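Local coordinates for uncharacterized protein (Deinococcus radiodurans, PDB 3GG7) that is of unknown function but binds manganese and, as a TatD-type metallo-dependent hydrolase, probably acts on ester bonds, at residues 8-13 against 207-212; 30-35 against 51-56; 36-41 against 68-73; 108-113 against 137-142; 132-137 against 157-162. One frame throughout, in Å; residues are numbered along the deposited sequence.

Interaction 1: residues 8-13 against 207-212; sequences VHLDLY and ALPWDV. With MN (manganese (II) ion), chain B.
At the edge of the manganese site of this TatD-type hydrolase, the loop leaving strand 4-8 is tied through Y13 to the turn that begins at A207. The phenol donates its hydroxyl hydrogen to the backbone of that turn, Y13 OH lying 2.6 Å from A207 O. The donor is tilted 25° from the carbonyl plane, and the acceptor sits at the edge of the tyrosine ring. With CG anti to the carbonyl carbon (chi1 -73°), the ring reaches the turn with its hydroxyl end. L208 starts off away from the loop, yet its end curls back and brings CD2 to 3.6 Å from Y13 CE1. P209 adds its CD at 3.6 Å from Y13 OH. Deeper in, V8 is the middle residue of the H-x-H motif that marks the metallo-dependent hydrolase superfamily. Its CG2 branch meets P209 CG at 4.1 Å, the two side chains crossing at about a right angle, and L10 CD2 approaches the same proline carbon at 4.3 Å. H9, next in the motif, binds manganese through NE2 at 2.1 Å; H7, E86, D196 and a water share the ion. On the far segment the turn is braced from within, since L208 N donates to D211 OD2 over 2.8 Å, meeting the carboxylate from above its plane. Helix 16-25 lines the apolar side, V19 touching L10 and Y13, and C23 touching P209.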
# COMPACT_ATOMS: atom_id res chain seq x y z
N VAL A 8 -2.30 4.43 -3.68
CA VAL A 8 -2.13 5.29 -4.83
C VAL A 8 -1.41 6.58 -4.46
O VAL A 8 -1.59 7.11 -3.37
CB VAL A 8 -3.48 5.54 -5.54
CG1 VAL A 8 -4.51 6.26 -4.60
CG2 VAL A 8 -3.30 6.31 -6.84
N HIS A 9 -0.56 7.07 -5.37
CA HIS A 9 0.24 8.26 -5.14
C HIS A 9 -0.46 9.46 -5.73
O HIS A 9 -0.04 9.97 -6.78
CB HIS A 9 1.64 8.09 -5.71
CG HIS A 9 2.39 6.93 -5.13
ND1 HIS A 9 3.32 7.07 -4.13
CD2 HIS A 9 2.34 5.60 -5.41
CE1 HIS A 9 3.81 5.89 -3.80
NE2 HIS A 9 3.24 4.98 -4.58
N LEU A 10 -1.51 9.94 -5.08
CA LEU A 10 -2.21 11.14 -5.59
C LEU A 10 -1.27 12.30 -5.79
O LEU A 10 -1.42 13.05 -6.76
CB LEU A 10 -3.32 11.59 -4.66
CG LEU A 10 -4.46 10.67 -4.39
CD1 LEU A 10 -5.45 11.48 -3.54
CD2 LEU A 10 -5.12 10.19 -5.69
N ASP A 11 -0.26 12.42 -4.93
CA ASP A 11 0.63 13.58 -4.93
C ASP A 11 1.69 13.54 -6.05
O ASP A 11 2.49 14.47 -6.18
CB ASP A 11 1.22 13.84 -3.53
CG ASP A 11 2.16 12.75 -3.06
OD1 ASP A 11 2.52 11.85 -3.86
OD2 ASP A 11 2.53 12.82 -1.85
N LEU A 12 1.70 12.48 -6.85
CA LEU A 12 2.67 12.34 -7.93
C LEU A 12 2.03 12.55 -9.31
O LEU A 12 2.74 12.46 -10.31
CB LEU A 12 3.35 10.98 -7.86
CG LEU A 12 4.22 10.72 -6.63
CD1 LEU A 12 4.91 9.34 -6.70
CD2 LEU A 12 5.25 11.85 -6.41
N TYR A 13 0.73 12.84 -9.35
CA TYR A 13 0.06 13.19 -10.62
C TYR A 13 0.37 14.64 -10.99
O TYR A 13 0.64 15.46 -10.13
CB TYR A 13 -1.45 12.99 -10.50
CG TYR A 13 -1.88 11.56 -10.48
CD1 TYR A 13 -2.03 10.84 -11.66
CD2 TYR A 13 -2.11 10.91 -9.29
CE1 TYR A 13 -2.42 9.51 -11.65
CE2 TYR A 13 -2.51 9.56 -9.27
CZ TYR A 13 -2.69 8.87 -10.43
OH TYR A 13 -3.07 7.53 -10.32
N ALA A 207 -1.69 4.72 -14.65
CA ALA A 207 -2.96 4.34 -14.03
C ALA A 207 -3.59 5.46 -13.21
O ALA A 207 -2.87 6.27 -12.60
CB ALA A 207 -2.79 3.13 -13.16
N LEU A 208 -4.92 5.51 -13.27
CA LEU A 208 -5.74 6.36 -12.40
C LEU A 208 -6.49 5.49 -11.42
O LEU A 208 -6.71 4.30 -11.67
CB LEU A 208 -6.74 7.16 -13.24
CG LEU A 208 -6.10 8.24 -14.10
CD1 LEU A 208 -7.10 8.62 -15.20
CD2 LEU A 208 -5.68 9.43 -13.22
N PRO A 209 -6.91 6.06 -10.27
CA PRO A 209 -7.56 5.24 -9.24
C PRO A 209 -8.76 4.43 -9.72
O PRO A 209 -8.96 3.29 -9.27
CB PRO A 209 -7.97 6.26 -8.18
CG PRO A 209 -7.01 7.37 -8.35
CD PRO A 209 -6.67 7.43 -9.81
N TRP A 210 -9.53 4.97 -10.65
CA TRP A 210 -10.72 4.28 -11.08
C TRP A 210 -10.41 3.13 -12.05
O TRP A 210 -11.31 2.35 -12.39
CB TRP A 210 -11.78 5.27 -11.63
CG TRP A 210 -11.29 6.37 -12.50
CD1 TRP A 210 -11.31 6.41 -13.86
CD2 TRP A 210 -10.74 7.62 -12.07
NE1 TRP A 210 -10.80 7.59 -14.30
CE2 TRP A 210 -10.44 8.36 -13.23
CE3 TRP A 210 -10.46 8.19 -10.82
CZ2 TRP A 210 -9.87 9.64 -13.18
CZ3 TRP A 210 -9.90 9.45 -10.77
CH2 TRP A 210 -9.60 10.16 -11.93
N ASP A 211 -9.14 2.94 -12.42
CA ASP A 211 -8.73 1.74 -13.14
C ASP A 211 -8.80 0.52 -12.24
O ASP A 211 -8.60 -0.63 -12.69
CB ASP A 211 -7.28 1.86 -13.66
CG ASP A 211 -7.12 2.84 -14.80
OD1 ASP A 211 -8.05 2.99 -15.63
OD2 ASP A 211 -6.04 3.46 -14.90
N VAL A 212 -9.04 0.74 -10.95
CA VAL A 212 -9.26 -0.35 -9.99
C VAL A 212 -10.49 -1.18 -10.35
O VAL A 212 -10.57 -2.33 -9.94
CB VAL A 212 -9.28 0.16 -8.50
CG1 VAL A 212 -10.61 0.75 -8.10
CG2 VAL A 212 -8.86 -0.94 -7.52
MN MN B . 3.46 2.90 -4.39
O HOH W 1 4.75 1.65 -5.36

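Interaction 2: residues 30-35 against 51-56; sequences VLSVTT and PHVWTA
H52 begins the pairing: H52 O accepts from V30 N at 2.9 Å in a nearly straight bond of 171°, while its imidazole is engaged by E24. V53 turns to the face that also carries V30 and S32, and lays CG1 at 4.0 Å from S32 CB. W54 is held from both its backbone ends, N donating to V30 O at 2.9 Å and O accepting from S32 N at 2.8 Å. Its indole swings away from the partner strand, where NE1 donates to P51 O at 3.0 Å, the acceptor lying in the ring plane. T55 and S32 share a water: S32 OG, set anti to its own backbone nitrogen (chi1 177°), is turned to it at 2.7 Å, and the water also reaches T55 OG1. A56 N then bonds to S32 O at 2.8 Å, and its methyl packs against L31 CD1 and V33 CG1. The pairing finishes at the carbonyl of A56, where T34 OG1 donates to A56 O at 2.7 Å. V33, just past the strand, touches the manganese ligands H7 and H9. The short strand axes diverge by 34°, and helix 40-44 links them, making this the parallel beta-alpha-beta crossover of which a TIM barrel is built.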
# COMPACT_ATOMS: atom_id res chain seq x y z
N VAL A 30 -9.69 6.11 -1.54
CA VAL A 30 -8.30 5.94 -1.87
C VAL A 30 -7.39 6.08 -0.65
O VAL A 30 -7.63 6.93 0.22
CB VAL A 30 -7.82 6.92 -2.98
CG1 VAL A 30 -8.62 6.71 -4.27
CG2 VAL A 30 -7.93 8.38 -2.51
N LEU A 31 -6.39 5.23 -0.58
CA LEU A 31 -5.29 5.41 0.37
C LEU A 31 -4.21 6.16 -0.37
O LEU A 31 -3.45 5.62 -1.16
CB LEU A 31 -4.77 4.08 0.93
CG LEU A 31 -3.76 4.27 2.05
CD1 LEU A 31 -4.51 4.65 3.33
CD2 LEU A 31 -2.90 2.98 2.24
N SER A 32 -4.13 7.44 -0.04
CA SER A 32 -3.21 8.40 -0.64
C SER A 32 -1.88 8.30 0.11
O SER A 32 -1.77 8.82 1.23
CB SER A 32 -3.84 9.79 -0.52
OG SER A 32 -2.99 10.82 -1.02
N VAL A 33 -0.91 7.59 -0.46
CA VAL A 33 0.35 7.33 0.21
C VAL A 33 1.39 8.40 -0.10
O VAL A 33 1.31 9.09 -1.14
CB VAL A 33 0.90 5.91 -0.12
CG1 VAL A 33 -0.09 4.83 0.41
CG2 VAL A 33 1.10 5.72 -1.65
N THR A 34 2.35 8.54 0.81
CA THR A 34 3.43 9.53 0.64
C THR A 34 4.79 8.83 0.52
O THR A 34 4.95 7.64 0.89
CB THR A 34 3.43 10.57 1.78
OG1 THR A 34 3.35 9.92 3.06
CG2 THR A 34 2.23 11.51 1.67
N THR A 35 5.78 9.56 -0.02
CA THR A 35 7.09 8.98 -0.25
C THR A 35 8.15 9.51 0.70
O THR A 35 9.22 8.90 0.82
CB THR A 35 7.53 9.23 -1.70
OG1 THR A 35 7.62 10.60 -1.93
CG2 THR A 35 6.53 8.57 -2.71
N PRO A 51 -13.83 13.20 2.10
CA PRO A 51 -13.83 12.08 3.05
C PRO A 51 -13.43 10.76 2.46
O PRO A 51 -13.17 9.84 3.21
CB PRO A 51 -15.29 12.06 3.53
CG PRO A 51 -16.04 12.52 2.37
CD PRO A 51 -15.20 13.62 1.76
N HIS A 52 -13.35 10.64 1.13
CA HIS A 52 -12.85 9.42 0.49
C HIS A 52 -11.36 9.40 0.31
O HIS A 52 -10.82 8.39 -0.14
CB HIS A 52 -13.50 9.21 -0.86
CG HIS A 52 -14.95 8.84 -0.74
ND1 HIS A 52 -15.95 9.78 -0.64
CD2 HIS A 52 -15.54 7.63 -0.58
CE1 HIS A 52 -17.10 9.16 -0.47
NE2 HIS A 52 -16.88 7.86 -0.44
N VAL A 53 -10.67 10.47 0.66
CA VAL A 53 -9.21 10.53 0.51
C VAL A 53 -8.59 10.31 1.90
O VAL A 53 -8.70 11.17 2.77
CB VAL A 53 -8.76 11.90 -0.05
CG1 VAL A 53 -7.23 11.96 -0.13
CG2 VAL A 53 -9.37 12.16 -1.45
N TRP A 54 -7.96 9.16 2.09
CA TRP A 54 -7.37 8.77 3.38
C TRP A 54 -5.86 8.79 3.21
O TRP A 54 -5.29 7.98 2.47
CB TRP A 54 -7.82 7.35 3.73
CG TRP A 54 -9.31 7.14 3.85
CD1 TRP A 54 -10.31 8.09 3.76
CD2 TRP A 54 -9.98 5.90 4.14
NE1 TRP A 54 -11.53 7.50 3.97
CE2 TRP A 54 -11.36 6.16 4.20
CE3 TRP A 54 -9.53 4.59 4.35
CZ2 TRP A 54 -12.31 5.16 4.44
CZ3 TRP A 54 -10.47 3.61 4.60
CH2 TRP A 54 -11.85 3.91 4.65
N THR A 55 -5.20 9.71 3.90
CA THR A 55 -3.79 9.98 3.65
C THR A 55 -2.90 9.17 4.62
O THR A 55 -3.17 9.09 5.85
CB THR A 55 -3.48 11.47 3.78
OG1 THR A 55 -4.48 12.26 3.11
CG2 THR A 55 -2.09 11.82 3.21
N ALA A 56 -1.85 8.57 4.06
CA ALA A 56 -0.88 7.73 4.79
C ALA A 56 0.49 8.44 4.81
O ALA A 56 0.84 9.18 3.87
CB ALA A 56 -0.77 6.35 4.14
O HOH W 2 -4.01 12.86 0.39

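Interaction 3: residues 36-41 against 68-73; sequences TPAAWR and AADLPW. With SO4 (sulfate ion), chain C.
T36 and D70 form the tight end of this contact, where the threonine hydroxyl donates to the carboxylate with OG1 2.6 Å from D70 OD2. The hydroxyl comes to the anti side of that oxygen, 24° out of the carboxylate plane. Setting OG1 anti to the backbone nitrogen (chi1 160°) also lets it accept from A38 N at 3.1 Å, which closes an ST turn. The methyl of A38 leans on the same acid, CB 3.5 Å from D70 OD2. Alongside, the P37 ring lies against the turn at D70 and W73: its CG lies 3.4 Å from D70 O, and its CB lies 4.0 Å from W73 CB. Behind this proline, F59 and F74 complete the buried side.

Toward solvent the fit relaxes. W73 touches P37 with little more than its CB and backbone, and its exposed indole leads off toward Y77. R41 makes no contact with residues 68-73; its chain, bent at chi2, instead grips a sulfate, NE to O2 and NH2 to O1 each at 2.9 Å. Y77 and R76 also bind this anion, probably a guest from the crystallisation liquor, while E80 pairs with R41 NH1.

The hydroxyl of T36 thus both gives and accepts a hydrogen bond, which fixes its rotation, and D70, which also has a salt bridge to R67, is likely to stay ionised.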
# COMPACT_ATOMS: atom_id res chain seq x y z
N THR A 36 7.85 10.62 1.38
CA THR A 36 8.71 11.14 2.45
C THR A 36 7.76 11.76 3.48
O THR A 36 6.74 12.34 3.09
CB THR A 36 9.73 12.22 1.97
OG1 THR A 36 10.16 12.97 3.11
CG2 THR A 36 9.14 13.18 0.96
N PRO A 37 8.11 11.65 4.77
CA PRO A 37 7.21 12.26 5.76
C PRO A 37 7.13 13.77 5.63
O PRO A 37 6.16 14.38 6.11
CB PRO A 37 7.80 11.82 7.11
CG PRO A 37 9.21 11.50 6.80
CD PRO A 37 9.25 10.96 5.41
N ALA A 38 8.13 14.39 5.01
CA ALA A 38 8.09 15.83 4.76
C ALA A 38 6.94 16.25 3.86
O ALA A 38 6.54 17.41 3.87
CB ALA A 38 9.43 16.29 4.16
N ALA A 39 6.42 15.30 3.08
CA ALA A 39 5.30 15.56 2.16
C ALA A 39 3.94 15.59 2.86
O ALA A 39 2.94 15.91 2.24
CB ALA A 39 5.29 14.51 1.03
N TRP A 40 3.91 15.30 4.16
CA TRP A 40 2.64 15.11 4.87
C TRP A 40 1.68 16.30 4.73
O TRP A 40 0.52 16.14 4.37
CB TRP A 40 2.94 14.77 6.36
CG TRP A 40 1.72 14.60 7.15
CD1 TRP A 40 1.26 15.42 8.14
CD2 TRP A 40 0.75 13.56 7.01
NE1 TRP A 40 0.08 14.96 8.64
CE2 TRP A 40 -0.27 13.82 7.97
CE3 TRP A 40 0.63 12.44 6.18
CZ2 TRP A 40 -1.38 13.00 8.09
CZ3 TRP A 40 -0.47 11.60 6.34
CH2 TRP A 40 -1.46 11.90 7.26
N ARG A 41 2.14 17.51 5.03
CA ARG A 41 1.20 18.63 5.09
C ARG A 41 0.60 18.88 3.70
O ARG A 41 -0.59 19.06 3.55
CB ARG A 41 1.87 19.89 5.61
CG ARG A 41 2.06 19.90 7.08
CD ARG A 41 0.91 20.52 7.85
NE ARG A 41 1.16 20.30 9.26
CZ ARG A 41 0.64 19.30 9.99
NH1 ARG A 41 -0.28 18.50 9.50
NH2 ARG A 41 1.02 19.15 11.24
N ALA A 68 17.23 11.55 3.39
CA ALA A 68 17.57 11.05 4.74
C ALA A 68 17.18 12.02 5.86
O ALA A 68 16.65 11.61 6.87
CB ALA A 68 19.08 10.74 4.81
N ALA A 69 17.43 13.30 5.65
CA ALA A 69 17.20 14.32 6.68
C ALA A 69 15.74 14.56 7.00
O ALA A 69 15.42 15.24 7.97
CB ALA A 69 17.83 15.62 6.26
N ASP A 70 14.84 14.02 6.19
CA ASP A 70 13.41 14.18 6.47
C ASP A 70 12.92 13.24 7.58
O ASP A 70 11.78 13.39 8.06
CB ASP A 70 12.58 13.88 5.22
CG ASP A 70 12.77 14.87 4.09
OD1 ASP A 70 13.41 15.95 4.25
OD2 ASP A 70 12.26 14.54 2.98
N LEU A 71 13.73 12.27 8.00
CA LEU A 71 13.26 11.25 8.96
C LEU A 71 12.55 11.78 10.21
O LEU A 71 11.51 11.25 10.58
CB LEU A 71 14.38 10.28 9.35
CG LEU A 71 13.92 9.08 10.17
CD1 LEU A 71 12.88 8.23 9.41
CD2 LEU A 71 15.14 8.24 10.49
N PRO A 72 13.06 12.84 10.85
CA PRO A 72 12.36 13.30 12.06
C PRO A 72 10.90 13.75 11.90
O PRO A 72 10.15 13.78 12.87
CB PRO A 72 13.22 14.48 12.53
CG PRO A 72 14.51 14.31 11.87
CD PRO A 72 14.30 13.59 10.60
N TRP A 73 10.49 14.10 10.67
CA TRP A 73 9.11 14.46 10.42
C TRP A 73 8.16 13.25 10.53
O TRP A 73 6.98 13.42 10.71
CB TRP A 73 9.00 15.16 9.06
CG TRP A 73 9.39 16.63 9.17
CD1 TRP A 73 8.54 17.65 9.44
CD2 TRP A 73 10.70 17.21 9.08
NE1 TRP A 73 9.23 18.84 9.49
CE2 TRP A 73 10.56 18.59 9.29
CE3 TRP A 73 11.98 16.70 8.87
CZ2 TRP A 73 11.64 19.47 9.26
CZ3 TRP A 73 13.06 17.59 8.85
CH2 TRP A 73 12.87 18.96 9.05
S SO4 C . 4.23 21.57 10.84
O1 SO4 C . 3.37 20.81 11.73
O2 SO4 C . 3.48 22.01 9.67
O3 SO4 C . 4.74 22.76 11.54
O4 SO4 C . 5.35 20.70 10.47

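Interaction 4: residues 108-113 against 137-142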
# COMPACT_ATOMS: atom_id res chain seq x y z
N HIS A 108 13.14 1.78 12.18
CA HIS A 108 12.73 2.99 12.94
C HIS A 108 11.21 3.19 12.82
O HIS A 108 10.52 3.43 13.81
CB HIS A 108 13.48 4.23 12.44
CG HIS A 108 12.97 5.53 12.99
ND1 HIS A 108 13.52 6.13 14.11
CD2 HIS A 108 12.01 6.36 12.54
CE1 HIS A 108 12.89 7.28 14.33
NE2 HIS A 108 11.96 7.43 13.40
N ILE A 109 10.71 3.07 11.59
CA ILE A 109 9.31 3.30 11.32
C ILE A 109 8.46 2.28 12.09
O ILE A 109 7.50 2.66 12.73
CB ILE A 109 9.02 3.30 9.82
CG1 ILE A 109 9.44 4.67 9.24
CG2 ILE A 109 7.55 3.03 9.55
CD1 ILE A 109 9.39 4.81 7.74
N LEU A 110 8.83 1.01 12.04
CA LEU A 110 8.06 -0.02 12.73
C LEU A 110 8.07 0.20 14.23
O LEU A 110 7.03 0.10 14.87
CB LEU A 110 8.60 -1.41 12.38
CG LEU A 110 8.45 -1.83 10.92
CD1 LEU A 110 9.02 -3.21 10.71
CD2 LEU A 110 6.98 -1.81 10.46
N ARG A 111 9.21 0.58 14.77
CA ARG A 111 9.30 0.86 16.20
C ARG A 111 8.43 2.05 16.62
O ARG A 111 7.73 1.98 17.63
CB ARG A 111 10.76 1.03 16.61
CG ARG A 111 11.57 -0.25 16.52
CD ARG A 111 12.76 -0.22 17.46
NE ARG A 111 13.85 -1.11 17.06
CZ ARG A 111 13.81 -2.44 17.07
NH1 ARG A 111 12.72 -3.12 17.44
NH2 ARG A 111 14.89 -3.12 16.69
N ARG A 112 8.44 3.13 15.82
CA ARG A 112 7.62 4.31 16.13
C ARG A 112 6.14 3.96 16.01
O ARG A 112 5.33 4.40 16.82
CB ARG A 112 7.95 5.49 15.23
CG ARG A 112 9.41 5.94 15.32
CD ARG A 112 9.77 6.56 16.66
NE ARG A 112 10.00 5.58 17.72
CZ ARG A 112 11.09 4.81 17.84
NH1 ARG A 112 11.17 3.95 18.86
NH2 ARG A 112 12.09 4.87 16.97
N CYS A 113 5.78 3.12 15.03
CA CYS A 113 4.40 2.66 14.92
C CYS A 113 4.00 1.92 16.20
O CYS A 113 2.95 2.19 16.76
CB CYS A 113 4.20 1.76 13.72
SG CYS A 113 4.20 2.68 12.14
N GLU A 137 8.06 -9.83 11.57
CA GLU A 137 8.06 -10.85 12.63
C GLU A 137 8.73 -10.32 13.90
O GLU A 137 8.31 -10.65 15.02
CB GLU A 137 8.76 -12.12 12.18
CG GLU A 137 8.58 -13.24 13.19
CD GLU A 137 8.87 -14.60 12.64
OE1 GLU A 137 8.45 -15.58 13.30
OE2 GLU A 137 9.51 -14.71 11.58
N ALA A 138 9.76 -9.49 13.73
CA ALA A 138 10.50 -8.91 14.84
C ALA A 138 9.76 -7.75 15.52
O ALA A 138 10.10 -7.35 16.63
CB ALA A 138 11.87 -8.45 14.36
N ASN A 139 8.75 -7.22 14.83
CA ASN A 139 8.00 -6.05 15.29
C ASN A 139 6.50 -6.28 15.13
O ASN A 139 5.85 -5.53 14.42
CB ASN A 139 8.40 -4.83 14.43
CG ASN A 139 9.83 -4.39 14.63
OD1 ASN A 139 10.11 -3.60 15.54
ND2 ASN A 139 10.73 -4.87 13.78
N PRO A 140 5.94 -7.32 15.80
CA PRO A 140 4.52 -7.66 15.62
C PRO A 140 3.55 -6.62 16.16
O PRO A 140 2.41 -6.61 15.73
CB PRO A 140 4.37 -8.99 16.40
CG PRO A 140 5.42 -8.94 17.39
CD PRO A 140 6.58 -8.22 16.77
N ARG A 141 3.99 -5.74 17.05
CA ARG A 141 3.10 -4.72 17.60
C ARG A 141 3.09 -3.41 16.79
O ARG A 141 2.46 -2.44 17.20
CB ARG A 141 3.48 -4.44 19.05
CG ARG A 141 3.22 -5.60 19.97
CD ARG A 141 3.55 -5.21 21.38
NE ARG A 141 3.45 -6.36 22.27
CZ ARG A 141 4.48 -7.13 22.66
NH1 ARG A 141 5.72 -6.88 22.25
NH2 ARG A 141 4.25 -8.15 23.48
N SER A 142 3.76 -3.41 15.64
CA SER A 142 3.77 -2.23 14.76
C SER A 142 2.42 -1.99 14.09
O SER A 142 2.14 -0.87 13.62
CB SER A 142 4.87 -2.35 13.70
OG SER A 142 4.75 -3.54 12.97
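The carbonyl oxygen of N139 is gripped twice by S142, a residue that also packs on L110 of the neighbouring helix. S142 OG donates to N139 O at 2.7 Å, approaching almost in line with the carbonyl (170°), and S142 N reaches the same oxygen at 3.2 Å. Placing OG between the backbone nitrogen and the carbonyl carbon (chi1 55°) curls the hydroxyl back into its own turn and leaves CB to face the helix. There S142 CB rests 3.5 Å from L110 O, and L110 CD2 comes to 3.8 Å from S142 OG. About one helical turn later C113 CB lies 3.3 Å from S142 O, a close fit.

The amide of N139 stands across L110 at about a right angle, CG 3.9 Å from L110 CB. Its nitrogen donates to C135 O, fastening the end of helix 129-138. On the outer side R111 stretches past, and NH1 lies 3.3 Å from N139 OD1 at an angle too poor for a hydrogen bond, the guanidinium and amide planes 51° apart. With an alanine at N139, the carbonyl of C135 would probably be left without its side-chain donor and a gap would open beside L110.

L121 of strand 119-124 touches L110, C113 and S142 from the inside, so helix 99-115 and the turn between helix 129-138 and strand 143-148 close over one strand, as in the helical layer of a TIM barrel.

Interaction 5: residues 132-137 against 157-162; sequences VLNCLE and LRRAIS
R159 reaches across to helix 129-138 and grips N134 with two nitrogens, both on one atom: NH2 lies 2.8 Å from N134 OD1 and NH1 lies 3.0 Å from it. The NH2 bond runs in the carbonyl plane, whereas NH1 comes from above it. The same NH2 also forms a salt bridge, 2.8 Å to E137 OE2, with the carboxylate and guanidinium planes 51° apart. A water joins the pair a second time, accepting from R159 NE at 2.9 Å and donating to E137 OE2. The arginine spans the gap because its chain is extended, with CG anti to the backbone nitrogen (chi1 -177°). Beneath these polar bonds, L133 CB sits over one face of the guanidinium, nearer its edge than its middle, 3.5 Å from R159 NH1. Deeper still, L133 CD2 meets A160 CB at 3.8 Å, and F167 of strand 166-169 backs A160. If a leucine replaced R159, E137 would probably lose its charge partner and the amide of N134 would be free to turn. The helix segments run nearly parallel, 16° apart, as neighbours around the barrel wall. With hydrogen-bond partners in the guanidinium plane and L133 over a face, R159 is held flat, and its charge is likely to keep E137 ionised.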
# COMPACT_ATOMS: atom_id res chain seq x y z
N VAL A 132 11.56 -8.18 4.52
CA VAL A 132 10.39 -7.47 5.06
C VAL A 132 9.67 -8.34 6.11
O VAL A 132 9.34 -7.87 7.19
CB VAL A 132 9.43 -7.00 3.94
CG1 VAL A 132 8.06 -6.60 4.52
CG2 VAL A 132 10.08 -5.82 3.18
N LEU A 133 9.49 -9.62 5.78
CA LEU A 133 8.82 -10.51 6.72
C LEU A 133 9.62 -10.70 8.01
O LEU A 133 9.04 -10.76 9.09
CB LEU A 133 8.51 -11.85 6.06
CG LEU A 133 7.51 -11.80 4.91
CD1 LEU A 133 7.24 -13.17 4.34
CD2 LEU A 133 6.22 -11.18 5.37
N ASN A 134 10.95 -10.77 7.91
CA ASN A 134 11.79 -10.84 9.12
C ASN A 134 11.56 -9.61 10.00
O ASN A 134 11.40 -9.70 11.23
CB ASN A 134 13.28 -10.99 8.76
CG ASN A 134 13.60 -12.35 8.16
OD1 ASN A 134 12.84 -13.29 8.33
ND2 ASN A 134 14.70 -12.44 7.43
N CYS A 135 11.46 -8.45 9.36
CA CYS A 135 11.23 -7.20 10.10
C CYS A 135 9.87 -7.19 10.77
O CYS A 135 9.75 -6.74 11.88
CB CYS A 135 11.36 -5.95 9.20
SG CYS A 135 13.01 -5.61 8.58
N LEU A 136 8.85 -7.66 10.07
CA LEU A 136 7.50 -7.67 10.61
C LEU A 136 7.41 -8.68 11.75
O LEU A 136 6.76 -8.42 12.76
CB LEU A 136 6.48 -8.03 9.54
CG LEU A 136 6.28 -6.94 8.48
CD1 LEU A 136 5.36 -7.44 7.38
CD2 LEU A 136 5.74 -5.66 9.11
N GLU A 137 8.06 -9.83 11.57
CA GLU A 137 8.06 -10.85 12.63
C GLU A 137 8.73 -10.32 13.90
O GLU A 137 8.31 -10.65 15.02
CB GLU A 137 8.76 -12.12 12.18
CG GLU A 137 8.58 -13.24 13.19
CD GLU A 137 8.87 -14.60 12.64
OE1 GLU A 137 8.45 -15.58 13.30
OE2 GLU A 137 9.51 -14.71 11.58
N LEU A 157 4.82 -16.07 0.39
CA LEU A 157 3.43 -15.66 0.56
C LEU A 157 2.77 -16.46 1.68
O LEU A 157 2.08 -15.89 2.53
CB LEU A 157 2.66 -15.81 -0.75
CG LEU A 157 1.14 -15.58 -0.67
CD1 LEU A 157 0.85 -14.24 -0.02
CD2 LEU A 157 0.52 -15.68 -2.05
N ARG A 158 3.00 -17.78 1.69
CA ARG A 158 2.47 -18.62 2.75
C ARG A 158 2.96 -18.12 4.09
O ARG A 158 2.20 -18.03 5.04
CB ARG A 158 2.85 -20.10 2.52
N ARG A 159 4.23 -17.75 4.17
CA ARG A 159 4.77 -17.21 5.41
C ARG A 159 4.13 -15.86 5.79
O ARG A 159 3.82 -15.62 6.96
CB ARG A 159 6.29 -17.03 5.32
CG ARG A 159 6.92 -16.54 6.59
CD ARG A 159 8.43 -16.31 6.48
NE ARG A 159 8.91 -15.65 7.67
CZ ARG A 159 9.98 -14.85 7.74
NH1 ARG A 159 10.70 -14.57 6.67
NH2 ARG A 159 10.29 -14.30 8.89
N ALA A 160 3.98 -14.98 4.81
CA ALA A 160 3.32 -13.71 5.08
C ALA A 160 1.90 -13.90 5.64
O ALA A 160 1.50 -13.24 6.60
CB ALA A 160 3.26 -12.91 3.80
N ILE A 161 1.16 -14.82 5.04
CA ILE A 161 -0.19 -15.12 5.53
C ILE A 161 -0.13 -15.55 7.00
O ILE A 161 -0.85 -15.03 7.84
CB ILE A 161 -0.85 -16.18 4.67
CG1 ILE A 161 -1.15 -15.64 3.27
CG2 ILE A 161 -2.16 -16.65 5.33
CD1 ILE A 161 -1.34 -16.70 2.22
N SER A 162 0.80 -16.45 7.29
CA SER A 162 1.02 -16.93 8.67
C SER A 162 1.37 -15.84 9.68
O SER A 162 1.02 -15.94 10.87
CB SER A 162 2.11 -18.02 8.64
OG SER A 162 3.42 -17.46 8.68
O HOH W 3 7.75 -16.71 10.05

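In the fold
The five contacts are strung round the barrel wall. Interactions 1 and 2 meet directly: V8 N to L31 O and V8 O to V33 N, each 3.0 Å, are probable hydrogen bonds, and H9 CE1 rests 3.5 Å from V33 CG2, so the residue just past the strand packs on a manganese ligand. W40 leads on into interaction 3, its CZ3 3.5 Å from T55 CG2. L71 then touches H108 of interaction 4. Interactions 4 and 5 share E137, their centres 13 Å apart, and lie across the chain's centre from interaction 1. Between side chains, L110 is about 12 Å from the manganese ligand E86, and A160 about 12 Å from H148, a predicted second-metal ligand.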